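Local coordinates for lipoxygenase (Cyanothece sp., PDB 5EK8), which is a non-heme iron 9R-lipoxygenase that probably adds both atoms of molecular oxygen to polyunsaturated fatty acids, at residues W569-N574 and G660-L665; L458-L463 and I562-T567; L628-E633 and E640-L645; D575-E580 and S619-I624. All coordinates share one frame; numbering follows the deposited sequence.

Contact 1: residues W569-N574 and G660-L665. With FE2 (Fe (II) ion), chain B.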
# COMPACT_ATOMS: atom_id res chain seq x y z
N TRP A 569 -9.46 2.43 3.65
CA TRP A 569 -8.41 3.12 4.41
C TRP A 569 -7.41 3.82 3.49
O TRP A 569 -7.19 5.02 3.61
CB TRP A 569 -7.67 2.15 5.33
CG TRP A 569 -6.53 2.82 6.04
CD1 TRP A 569 -5.19 2.67 5.78
CD2 TRP A 569 -6.62 3.78 7.09
NE1 TRP A 569 -4.45 3.47 6.62
CE2 TRP A 569 -5.31 4.16 7.44
CE3 TRP A 569 -7.69 4.36 7.79
CZ2 TRP A 569 -5.03 5.07 8.45
CZ3 TRP A 569 -7.41 5.27 8.80
CH2 TRP A 569 -6.10 5.62 9.11
N HIS A 570 -6.81 3.05 2.59
CA HIS A 570 -5.83 3.62 1.68
C HIS A 570 -6.47 4.68 0.80
O HIS A 570 -5.83 5.68 0.49
CB HIS A 570 -5.20 2.53 0.82
CG HIS A 570 -4.32 3.08 -0.26
ND1 HIS A 570 -4.76 3.29 -1.55
CD2 HIS A 570 -3.03 3.49 -0.23
CE1 HIS A 570 -3.77 3.79 -2.27
NE2 HIS A 570 -2.71 3.92 -1.50
N THR A 571 -7.71 4.46 0.39
CA THR A 571 -8.46 5.45 -0.37
C THR A 571 -8.48 6.77 0.38
O THR A 571 -8.13 7.82 -0.15
CB THR A 571 -9.92 5.02 -0.62
OG1 THR A 571 -9.95 3.97 -1.59
CG2 THR A 571 -10.74 6.18 -1.13
N TRP A 572 -8.87 6.69 1.65
CA TRP A 572 -9.05 7.86 2.48
C TRP A 572 -7.75 8.60 2.68
O TRP A 572 -7.69 9.82 2.52
CB TRP A 572 -9.62 7.46 3.84
CG TRP A 572 -10.10 8.63 4.63
CD1 TRP A 572 -9.34 9.60 5.23
CD2 TRP A 572 -11.46 8.95 4.93
NE1 TRP A 572 -10.15 10.50 5.88
CE2 TRP A 572 -11.46 10.12 5.71
CE3 TRP A 572 -12.69 8.35 4.61
CZ2 TRP A 572 -12.63 10.71 6.17
CZ3 TRP A 572 -13.85 8.93 5.08
CH2 TRP A 572 -13.81 10.11 5.85
N VAL A 573 -6.69 7.87 3.02
CA VAL A 573 -5.42 8.52 3.32
C VAL A 573 -4.78 9.09 2.05
O VAL A 573 -4.26 10.21 2.05
CB VAL A 573 -4.44 7.55 4.00
CG1 VAL A 573 -3.13 8.25 4.30
CG2 VAL A 573 -5.05 7.02 5.28
N ASN A 574 -4.83 8.32 0.97
CA ASN A 574 -4.18 8.70 -0.28
C ASN A 574 -4.90 9.84 -1.01
O ASN A 574 -4.26 10.80 -1.43
CB ASN A 574 -4.07 7.49 -1.20
CG ASN A 574 -3.32 7.79 -2.48
OD1 ASN A 574 -2.09 7.77 -2.50
ND2 ASN A 574 -4.06 8.07 -3.55
N GLY A 660 -18.47 5.37 -5.22
CA GLY A 660 -17.79 5.22 -6.49
C GLY A 660 -16.36 5.73 -6.43
O GLY A 660 -15.58 5.50 -7.35
N ASN A 661 -16.03 6.43 -5.35
CA ASN A 661 -14.68 6.95 -5.16
C ASN A 661 -13.83 6.04 -4.27
O ASN A 661 -12.69 6.37 -3.95
CB ASN A 661 -14.72 8.36 -4.57
CG ASN A 661 -14.88 9.43 -5.64
OD1 ASN A 661 -14.34 9.31 -6.74
ND2 ASN A 661 -15.61 10.49 -5.31
N ILE A 662 -14.40 4.91 -3.88
CA ILE A 662 -13.68 3.93 -3.07
C ILE A 662 -12.83 3.02 -3.94
O ILE A 662 -13.35 2.27 -4.77
CB ILE A 662 -14.65 3.08 -2.23
CG1 ILE A 662 -15.46 3.97 -1.29
CG2 ILE A 662 -13.88 2.03 -1.45
CD1 ILE A 662 -16.52 3.24 -0.50
N ARG A 663 -11.51 3.07 -3.75
CA ARG A 663 -10.59 2.29 -4.56
C ARG A 663 -10.64 0.81 -4.21
O ARG A 663 -10.94 0.44 -3.08
CB ARG A 663 -9.16 2.81 -4.39
CG ARG A 663 -8.94 4.24 -4.89
CD ARG A 663 -7.50 4.66 -4.64
NE ARG A 663 -7.16 5.95 -5.23
CZ ARG A 663 -6.59 6.11 -6.42
NH1 ARG A 663 -6.31 5.05 -7.17
NH2 ARG A 663 -6.32 7.33 -6.86
N THR A 664 -10.35 -0.03 -5.20
CA THR A 664 -10.36 -1.48 -5.03
C THR A 664 -9.07 -1.97 -4.38
O THR A 664 -9.07 -2.93 -3.60
CB THR A 664 -10.55 -2.20 -6.39
OG1 THR A 664 -11.81 -1.85 -6.96
CG2 THR A 664 -10.49 -3.71 -6.23
N LEU A 665 -7.98 -1.29 -4.69
CA LEU A 665 -6.66 -1.78 -4.34
C LEU A 665 -5.68 -0.65 -4.05
O LEU A 665 -6.04 0.53 -4.08
CB LEU A 665 -6.11 -2.66 -5.47
CG LEU A 665 -5.53 -1.97 -6.71
CD1 LEU A 665 -4.98 -3.00 -7.69
CD2 LEU A 665 -6.55 -1.08 -7.41
FE FE2 B . -0.67 5.35 -1.60
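The hydroxyl of Thr571, carried on the helix that supplies an iron ligand, takes the backbone N-H of Arg663 from the loop that leads to the C-terminal iron ligand. This ties the His570 helix to the C-terminal loop in the non-heme iron site of the lipoxygenase fold. Arg663 N is 2.8 Å from Thr571 OG1, with an N-H...O angle of 150°, and the hydroxyl also bonds to Thr567 O one turn earlier in the helix. A threonine suits the place because its OG1, lying beside its own backbone N (chi1 -72°), can both give and accept a bond, while its methyl CG2 rests 3.4 Å from Asn661 O.

One residue back, His570 holds the iron through NE2 at 2.5 Å; CG anti to the backbone N (chi1 173°) sends the imidazole out to the metal. His359, His364 and the terminal carboxylate of Ile668 also bind the iron, and Asn574 belongs to the same site.

Arg663 covers this end of the helix with its long aliphatic chain, extended from CG to NE, its CD near the edge of the His570 ring. The guanidinium is held by a salt bridge to Asp575 and a hydrogen bond to Ile624 O. It stands almost perpendicular to the Asn574 amide, whose OD1 lies 2.9 Å from the iron.

Contact 2: residues L458-L463 and I562-T567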
# COMPACT_ATOMS: atom_id res chain seq x y z
N LEU A 458 -19.57 1.96 8.99
CA LEU A 458 -20.51 1.55 7.95
C LEU A 458 -19.85 0.57 6.98
O LEU A 458 -20.38 -0.53 6.71
CB LEU A 458 -21.02 2.77 7.19
CG LEU A 458 -22.49 2.79 6.75
CD1 LEU A 458 -22.77 4.05 5.96
CD2 LEU A 458 -22.87 1.55 5.94
N TYR A 459 -18.69 0.97 6.47
CA TYR A 459 -17.94 0.12 5.55
C TYR A 459 -17.58 -1.21 6.19
O TYR A 459 -17.62 -2.25 5.54
CB TYR A 459 -16.66 0.82 5.08
CG TYR A 459 -16.01 0.12 3.91
CD1 TYR A 459 -16.70 -0.03 2.71
CD2 TYR A 459 -14.73 -0.41 4.01
CE1 TYR A 459 -16.12 -0.68 1.64
CE2 TYR A 459 -14.14 -1.06 2.94
CZ TYR A 459 -14.85 -1.19 1.75
OH TYR A 459 -14.28 -1.83 0.67
N TRP A 460 -17.25 -1.17 7.48
CA TRP A 460 -16.87 -2.36 8.22
C TRP A 460 -18.03 -3.33 8.28
O TRP A 460 -17.84 -4.54 8.11
CB TRP A 460 -16.41 -1.99 9.63
CG TRP A 460 -15.87 -3.15 10.40
CD1 TRP A 460 -16.48 -3.82 11.42
CD2 TRP A 460 -14.60 -3.79 10.21
NE1 TRP A 460 -15.68 -4.83 11.88
CE2 TRP A 460 -14.51 -4.83 11.16
CE3 TRP A 460 -13.53 -3.58 9.34
CZ2 TRP A 460 -13.40 -5.66 11.25
CZ3 TRP A 460 -12.43 -4.40 9.43
CH2 TRP A 460 -12.37 -5.43 10.38
N GLN A 461 -19.24 -2.82 8.52
CA GLN A 461 -20.42 -3.69 8.56
C GLN A 461 -20.70 -4.27 7.18
O GLN A 461 -21.12 -5.44 7.06
CB GLN A 461 -21.63 -2.92 9.09
CG GLN A 461 -21.95 -3.21 10.55
CD GLN A 461 -20.73 -3.09 11.46
OE1 GLN A 461 -20.22 -1.99 11.70
NE2 GLN A 461 -20.26 -4.22 11.97
N ILE A 462 -20.47 -3.47 6.14
CA ILE A 462 -20.58 -3.99 4.78
C ILE A 462 -19.62 -5.16 4.55
O ILE A 462 -20.02 -6.22 4.04
CB ILE A 462 -20.29 -2.90 3.73
CG1 ILE A 462 -21.33 -1.79 3.82
CG2 ILE A 462 -20.29 -3.49 2.34
CD1 ILE A 462 -21.07 -0.65 2.87
N LEU A 463 -18.37 -4.98 4.95
CA LEU A 463 -17.36 -6.03 4.84
C LEU A 463 -17.74 -7.26 5.65
O LEU A 463 -17.48 -8.38 5.24
CB LEU A 463 -15.99 -5.52 5.29
CG LEU A 463 -15.40 -4.37 4.47
CD1 LEU A 463 -13.93 -4.18 4.79
CD2 LEU A 463 -15.60 -4.60 2.97
N ILE A 562 -7.64 -7.05 5.78
CA ILE A 562 -7.02 -6.85 4.48
C ILE A 562 -7.89 -5.98 3.57
O ILE A 562 -7.43 -4.94 3.07
CB ILE A 562 -6.76 -8.20 3.78
CG1 ILE A 562 -5.72 -9.01 4.55
CG2 ILE A 562 -6.30 -7.97 2.34
CD1 ILE A 562 -5.60 -10.45 4.08
N ILE A 563 -9.13 -6.40 3.38
CA ILE A 563 -10.04 -5.67 2.50
C ILE A 563 -10.23 -4.24 2.98
O ILE A 563 -10.22 -3.31 2.17
CB ILE A 563 -11.41 -6.37 2.40
CG1 ILE A 563 -11.28 -7.72 1.71
CG2 ILE A 563 -12.39 -5.50 1.62
CD1 ILE A 563 -12.56 -8.50 1.64
N PHE A 564 -10.37 -4.06 4.29
CA PHE A 564 -10.58 -2.73 4.83
C PHE A 564 -9.43 -1.80 4.51
O PHE A 564 -9.64 -0.67 4.07
CB PHE A 564 -10.78 -2.77 6.35
CG PHE A 564 -11.05 -1.41 6.95
CD1 PHE A 564 -10.02 -0.63 7.45
CD2 PHE A 564 -12.35 -0.92 7.01
CE1 PHE A 564 -10.27 0.62 8.00
CE2 PHE A 564 -12.61 0.33 7.56
CZ PHE A 564 -11.57 1.10 8.05
N HIS A 565 -8.21 -2.27 4.73
CA HIS A 565 -7.07 -1.38 4.54
C HIS A 565 -6.66 -1.21 3.08
O HIS A 565 -6.08 -0.18 2.72
CB HIS A 565 -5.90 -1.85 5.39
CG HIS A 565 -6.11 -1.62 6.85
ND1 HIS A 565 -6.79 -2.52 7.65
CD2 HIS A 565 -5.79 -0.58 7.64
CE1 HIS A 565 -6.85 -2.04 8.88
NE2 HIS A 565 -6.25 -0.87 8.90
N THR A 566 -6.96 -2.19 2.24
CA THR A 566 -6.60 -2.09 0.83
C THR A 566 -7.61 -1.26 0.05
O THR A 566 -7.30 -0.76 -1.04
CB THR A 566 -6.48 -3.47 0.17
OG1 THR A 566 -7.66 -4.24 0.46
CG2 THR A 566 -5.25 -4.20 0.68
N THR A 567 -8.81 -1.11 0.58
CA THR A 567 -9.85 -0.33 -0.08
C THR A 567 -10.08 1.03 0.59
O THR A 567 -9.41 2.00 0.26
CB THR A 567 -11.18 -1.09 -0.15
OG1 THR A 567 -11.63 -1.37 1.18
CG2 THR A 567 -11.02 -2.39 -0.92
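Tyr459 and Thr567 make the hydrogen bond that joins segments 458-463 and 562-567, on two long helices of the α-helical lipoxygenase domain; the short segments cross at 134° with axes 10.5 Å apart. The phenol OH donates to Thr567 OG1 over 2.7 Å, the acceptor lying near the plane of the tyrosine ring at its edge. Thr567 OG1 donates in turn to Ile563 O, 2.6 Å away, which also accepts from Thr567 N; the two donors reach that carbonyl from opposite faces of its plane. With OG1 between the backbone N and the carbonyl carbon (chi1 61°), the threonine can serve its own helix and the neighbouring one together.

The aromatic contact is an offset edge-to-face pair: the six-membered ring of Trp460 turns its edge toward the face of Phe564, centroids 5.7 Å apart. Tyr459 meets Phe564 obliquely from the same helix, its CD2 lying 3.9 Å from Phe564 CD2.

Aliphatic packing completes the interface. Leu463 and Ile563 run antiparallel alongside one another, Leu463 CD2 3.6 Å from Ile563 CG2, while Leu463 CD1 rests beside Phe564 CB.

A phenylalanine in place of Tyr459 would probably keep the ring packing but leave Thr567 OG1 without its donor from the other helix. The contact is thus mainly hydrophobic, with a chain of hydroxyl hydrogen bonds in a buried interior, which would favour one relative setting of the two helices.

Contact 3: residues L628-E633 and E640-L645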
# COMPACT_ATOMS: atom_id res chain seq x y z
N LEU A 628 -11.46 1.12 -8.99
CA LEU A 628 -12.51 1.46 -8.03
C LEU A 628 -13.51 0.32 -7.92
O LEU A 628 -13.82 -0.35 -8.91
CB LEU A 628 -13.22 2.75 -8.43
CG LEU A 628 -12.33 3.97 -8.68
CD1 LEU A 628 -12.66 4.63 -10.01
CD2 LEU A 628 -12.45 4.97 -7.54
N LEU A 629 -14.02 0.10 -6.71
CA LEU A 629 -14.93 -1.01 -6.43
C LEU A 629 -16.17 -0.99 -7.32
O LEU A 629 -16.51 -1.99 -7.95
CB LEU A 629 -15.35 -0.99 -4.96
CG LEU A 629 -14.31 -1.42 -3.92
CD1 LEU A 629 -14.90 -1.32 -2.53
CD2 LEU A 629 -13.81 -2.83 -4.20
N VAL A 630 -16.84 0.16 -7.37
CA VAL A 630 -18.07 0.28 -8.16
C VAL A 630 -17.78 0.14 -9.65
O VAL A 630 -18.41 -0.66 -10.33
CB VAL A 630 -18.78 1.63 -7.91
CG1 VAL A 630 -20.04 1.72 -8.76
CG2 VAL A 630 -19.12 1.79 -6.44
N LYS A 631 -16.82 0.93 -10.14
CA LYS A 631 -16.47 0.91 -11.56
C LYS A 631 -15.98 -0.46 -12.01
O LYS A 631 -16.25 -0.88 -13.14
CB LYS A 631 -15.41 1.97 -11.86
CG LYS A 631 -15.25 2.29 -13.34
CD LYS A 631 -14.32 3.48 -13.56
CE LYS A 631 -14.31 3.93 -15.01
NZ LYS A 631 -13.85 2.85 -15.93
N ASN A 632 -15.28 -1.16 -11.11
CA ASN A 632 -14.76 -2.51 -11.36
C ASN A 632 -14.09 -2.66 -12.71
O ASN A 632 -14.36 -3.61 -13.44
CB ASN A 632 -15.89 -3.53 -11.23
CG ASN A 632 -15.37 -4.96 -11.07
OD1 ASN A 632 -14.22 -5.18 -10.68
ND2 ASN A 632 -16.23 -5.93 -11.37
N GLU A 633 -13.19 -1.74 -13.04
CA GLU A 633 -12.58 -1.70 -14.36
C GLU A 633 -11.76 -2.95 -14.73
O GLU A 633 -11.32 -3.08 -15.87
CB GLU A 633 -11.69 -0.45 -14.49
CG GLU A 633 -10.88 -0.11 -13.25
CD GLU A 633 -11.53 0.97 -12.40
OE1 GLU A 633 -11.22 2.16 -12.62
OE2 GLU A 633 -12.34 0.63 -11.51
N GLU A 640 -20.82 -9.91 -4.92
CA GLU A 640 -21.43 -9.79 -3.60
C GLU A 640 -21.00 -8.51 -2.89
O GLU A 640 -21.81 -7.82 -2.27
CB GLU A 640 -21.10 -11.01 -2.73
CG GLU A 640 -21.73 -12.32 -3.19
CD GLU A 640 -20.98 -12.96 -4.34
OE1 GLU A 640 -19.94 -12.42 -4.75
OE2 GLU A 640 -21.44 -14.01 -4.83
N LEU A 641 -19.71 -8.20 -2.99
CA LEU A 641 -19.14 -7.01 -2.37
C LEU A 641 -19.68 -5.76 -3.05
O LEU A 641 -20.03 -4.77 -2.39
CB LEU A 641 -17.61 -7.04 -2.45
CG LEU A 641 -16.86 -5.83 -1.89
CD1 LEU A 641 -17.10 -5.68 -0.39
CD2 LEU A 641 -15.38 -5.95 -2.20
N ARG A 642 -19.74 -5.81 -4.37
CA ARG A 642 -20.27 -4.72 -5.16
C ARG A 642 -21.70 -4.40 -4.75
O ARG A 642 -22.02 -3.26 -4.45
CB ARG A 642 -20.21 -5.05 -6.66
CG ARG A 642 -18.82 -5.38 -7.17
CD ARG A 642 -18.70 -5.11 -8.66
NE ARG A 642 -19.05 -3.73 -8.97
CZ ARG A 642 -20.17 -3.36 -9.60
NH1 ARG A 642 -21.04 -4.27 -10.00
NH2 ARG A 642 -20.40 -2.08 -9.82
N THR A 643 -22.55 -5.42 -4.73
CA THR A 643 -23.96 -5.19 -4.44
C THR A 643 -24.15 -4.79 -2.98
O THR A 643 -25.06 -4.03 -2.65
CB THR A 643 -24.82 -6.43 -4.78
OG1 THR A 643 -26.20 -6.15 -4.49
CG2 THR A 643 -24.39 -7.63 -3.98
N ALA A 644 -23.27 -5.28 -2.10
CA ALA A 644 -23.33 -4.90 -0.70
C ALA A 644 -23.01 -3.42 -0.53
O ALA A 644 -23.64 -2.72 0.27
CB ALA A 644 -22.36 -5.75 0.12
N LEU A 645 -22.03 -2.94 -1.29
CA LEU A 645 -21.65 -1.53 -1.25
C LEU A 645 -22.70 -0.63 -1.90
O LEU A 645 -23.05 0.42 -1.37
CB LEU A 645 -20.29 -1.32 -1.93
CG LEU A 645 -19.78 0.12 -1.98
CD1 LEU A 645 -19.56 0.67 -0.58
CD2 LEU A 645 -18.50 0.20 -2.81
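Arg642 reaches from helix 639-647 back to the loop just before it, and its guanidinium grips the successive backbone carbonyls of Leu629 and Val630. Arg642 NE donates to Leu629 O at 3.2 Å and 160°, the oxygen lying in the guanidinium plane. NH2 bonds to Val630 O, though the modelled length is too short to be trusted. A bend at chi3 (56°) turns the chain end onto these oxygens, which belong to a single helical turn closed by Asn632 N to Leu628 O. Asn632 crosses Arg642 at about a right angle, its ND2 3.8 Å from Arg642 CD, yet its amide plane is nearly parallel to the guanidinium.

Leu629 and Leu645 supply the apolar half. Leu645 CD2 sits 3.9 Å from Leu629 CD1 and 4.0 Å from Val630 CG2, while Leu641 CD2 meets Leu629 CD2, both helix leucines crossing Leu629 roughly squarely. Branched side chains suit this seam, where methyl meets methyl; Tyr459 and His390 extend it around Leu629.

Shortening Arg642 to an alanine is likely to leave both carbonyls without these donors and the turn less firmly tied. The loop is therefore held by polar bonds to its backbone and apolar contact through its side chains.

Contact 4: residues D575-E580 and S619-I624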
# COMPACT_ATOMS: atom_id res chain seq x y z
N ASP A 575 -6.21 9.73 -1.15
CA ASP A 575 -6.97 10.71 -1.91
C ASP A 575 -7.21 11.99 -1.12
O ASP A 575 -7.83 12.93 -1.62
CB ASP A 575 -8.31 10.12 -2.37
CG ASP A 575 -8.14 8.94 -3.32
OD1 ASP A 575 -7.00 8.66 -3.74
OD2 ASP A 575 -9.17 8.29 -3.63
N SER A 576 -6.72 12.03 0.12
CA SER A 576 -6.84 13.23 0.94
C SER A 576 -5.54 14.03 0.94
O SER A 576 -5.43 15.05 1.62
CB SER A 576 -7.22 12.87 2.38
OG SER A 576 -8.48 12.22 2.44
N GLN A 577 -4.57 13.55 0.18
CA GLN A 577 -3.25 14.18 0.15
C GLN A 577 -3.31 15.60 -0.43
O GLN A 577 -2.67 16.51 0.10
CB GLN A 577 -2.26 13.31 -0.64
CG GLN A 577 -1.74 12.12 0.14
CD GLN A 577 -0.84 11.22 -0.70
OE1 GLN A 577 -1.26 10.69 -1.73
NE2 GLN A 577 0.40 11.05 -0.26
N SER A 578 -4.07 15.79 -1.49
CA SER A 578 -4.22 17.13 -2.05
C SER A 578 -4.99 18.04 -1.11
O SER A 578 -4.62 19.20 -0.94
CB SER A 578 -4.93 17.08 -3.40
OG SER A 578 -4.01 17.32 -4.45
N ASP A 579 -6.04 17.50 -0.51
CA ASP A 579 -6.92 18.29 0.35
C ASP A 579 -6.19 18.82 1.58
O ASP A 579 -6.55 19.86 2.12
CB ASP A 579 -8.12 17.45 0.80
CG ASP A 579 -8.95 16.97 -0.36
OD1 ASP A 579 -8.73 17.44 -1.49
OD2 ASP A 579 -9.85 16.12 -0.14
N GLU A 580 -5.16 18.10 2.01
CA GLU A 580 -4.44 18.51 3.21
C GLU A 580 -3.16 19.25 2.88
O GLU A 580 -2.78 20.18 3.58
CB GLU A 580 -4.13 17.29 4.08
CG GLU A 580 -4.47 17.49 5.55
CD GLU A 580 -5.97 17.57 5.79
OE1 GLU A 580 -6.71 16.71 5.24
OE2 GLU A 580 -6.41 18.49 6.51
N SER A 619 -0.32 16.01 -6.09
CA SER A 619 -1.23 16.12 -7.23
C SER A 619 -1.17 14.90 -8.15
O SER A 619 -2.19 14.47 -8.69
CB SER A 619 -0.91 17.38 -8.03
OG SER A 619 -0.75 18.49 -7.16
N VAL A 620 0.03 14.35 -8.31
CA VAL A 620 0.21 13.13 -9.10
C VAL A 620 -0.44 11.94 -8.41
O VAL A 620 -1.25 11.22 -9.00
CB VAL A 620 1.71 12.83 -9.35
CG1 VAL A 620 1.92 11.35 -9.66
CG2 VAL A 620 2.25 13.71 -10.46
N LEU A 621 -0.08 11.73 -7.14
CA LEU A 621 -0.52 10.57 -6.38
C LEU A 621 -2.04 10.51 -6.23
O LEU A 621 -2.62 9.43 -6.27
CB LEU A 621 0.14 10.54 -5.00
CG LEU A 621 1.63 10.19 -4.95
CD1 LEU A 621 2.09 9.98 -3.51
CD2 LEU A 621 1.94 8.97 -5.81
N ASN A 622 -2.69 11.66 -6.05
CA ASN A 622 -4.14 11.63 -5.96
C ASN A 622 -4.80 11.79 -7.33
O ASN A 622 -5.99 11.51 -7.49
CB ASN A 622 -4.64 12.69 -4.96
CG ASN A 622 -5.27 13.90 -5.65
OD1 ASN A 622 -4.68 14.53 -6.53
ND2 ASN A 622 -6.49 14.24 -5.22
N GLY A 623 -4.02 12.22 -8.32
CA GLY A 623 -4.53 12.43 -9.67
C GLY A 623 -4.69 11.16 -10.48
O GLY A 623 -5.48 11.10 -11.42
N ILE A 624 -3.92 10.13 -10.13
CA ILE A 624 -4.02 8.82 -10.76
C ILE A 624 -5.05 7.97 -10.02
O ILE A 624 -4.82 7.58 -8.88
CB ILE A 624 -2.66 8.09 -10.79
CG1 ILE A 624 -1.60 8.94 -11.49
CG2 ILE A 624 -2.79 6.74 -11.47
CD1 ILE A 624 -0.19 8.47 -11.26
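Gln577 lays its amide obliquely across Leu621, OE1 coming 3.6 Å from Leu621 CB and NE2 lying 3.8 Å from Leu621 CD1. The contact is van der Waals in kind, since no hydrogen bond joins segments 575-580 and 619-624. The glutamine starts beside its own backbone N (chi1 -78°) and then runs extended, which carries the amide across the gap between the helices; its NE2 is spoken for by Glu355 OE1. A long, flexible polar side chain suits the spot, because its methylenes can pass through an apolar neighbourhood before the amide meets its partner.

One residue further on, Ser578 brings its small side chain toward Ser619 and Asn622. Ser578 OG is 4.1 Å from Ser619 CA, and the small size of the Ser578 side chain is consistent with the close approach of the two backbones, 6.1 Å between the CA atoms of Ser578 and Ser619. Asn622 loses more surface to the contact than Gln577 or Ser578, and its CA comes within 5.0 Å of the CA of Asp575, but its side chain is poorly ordered and defines no particular bond.

The pair of segments thus joins the start of helix 577-581 to the end of helix 608-623, with Gln577 leaning on His359 of helix 337-377, Leu621 touching the C-terminal Ile668, and Ser619 and Ile624 packed on helix 188-214.

Overall arrangement
Contact 1 lies at the centre of the group, about 10 to 12 Å from the centres of the other three, and alone carries iron-site residues. Contact 2 lies earlier along the same helix 549-574, its Thr567 side chain about 12 Å from the iron; Phe564 O probably accepts Trp569 N. Contact 3 meets contact 1 through the probable bond of Leu629 N to Ile662 O (3.0 Å) and contact 2 where Tyr459 and Leu463 pack on its leucines. Contact 4 shares the Arg663-Asp575 salt bridge with contact 1 and also comes close to the metal: the side chain of Gln577 is about 5 Å from the bound Fe (II) ion. Contacts 3 and 4 both lie inside the chain loop that contact 1 closes.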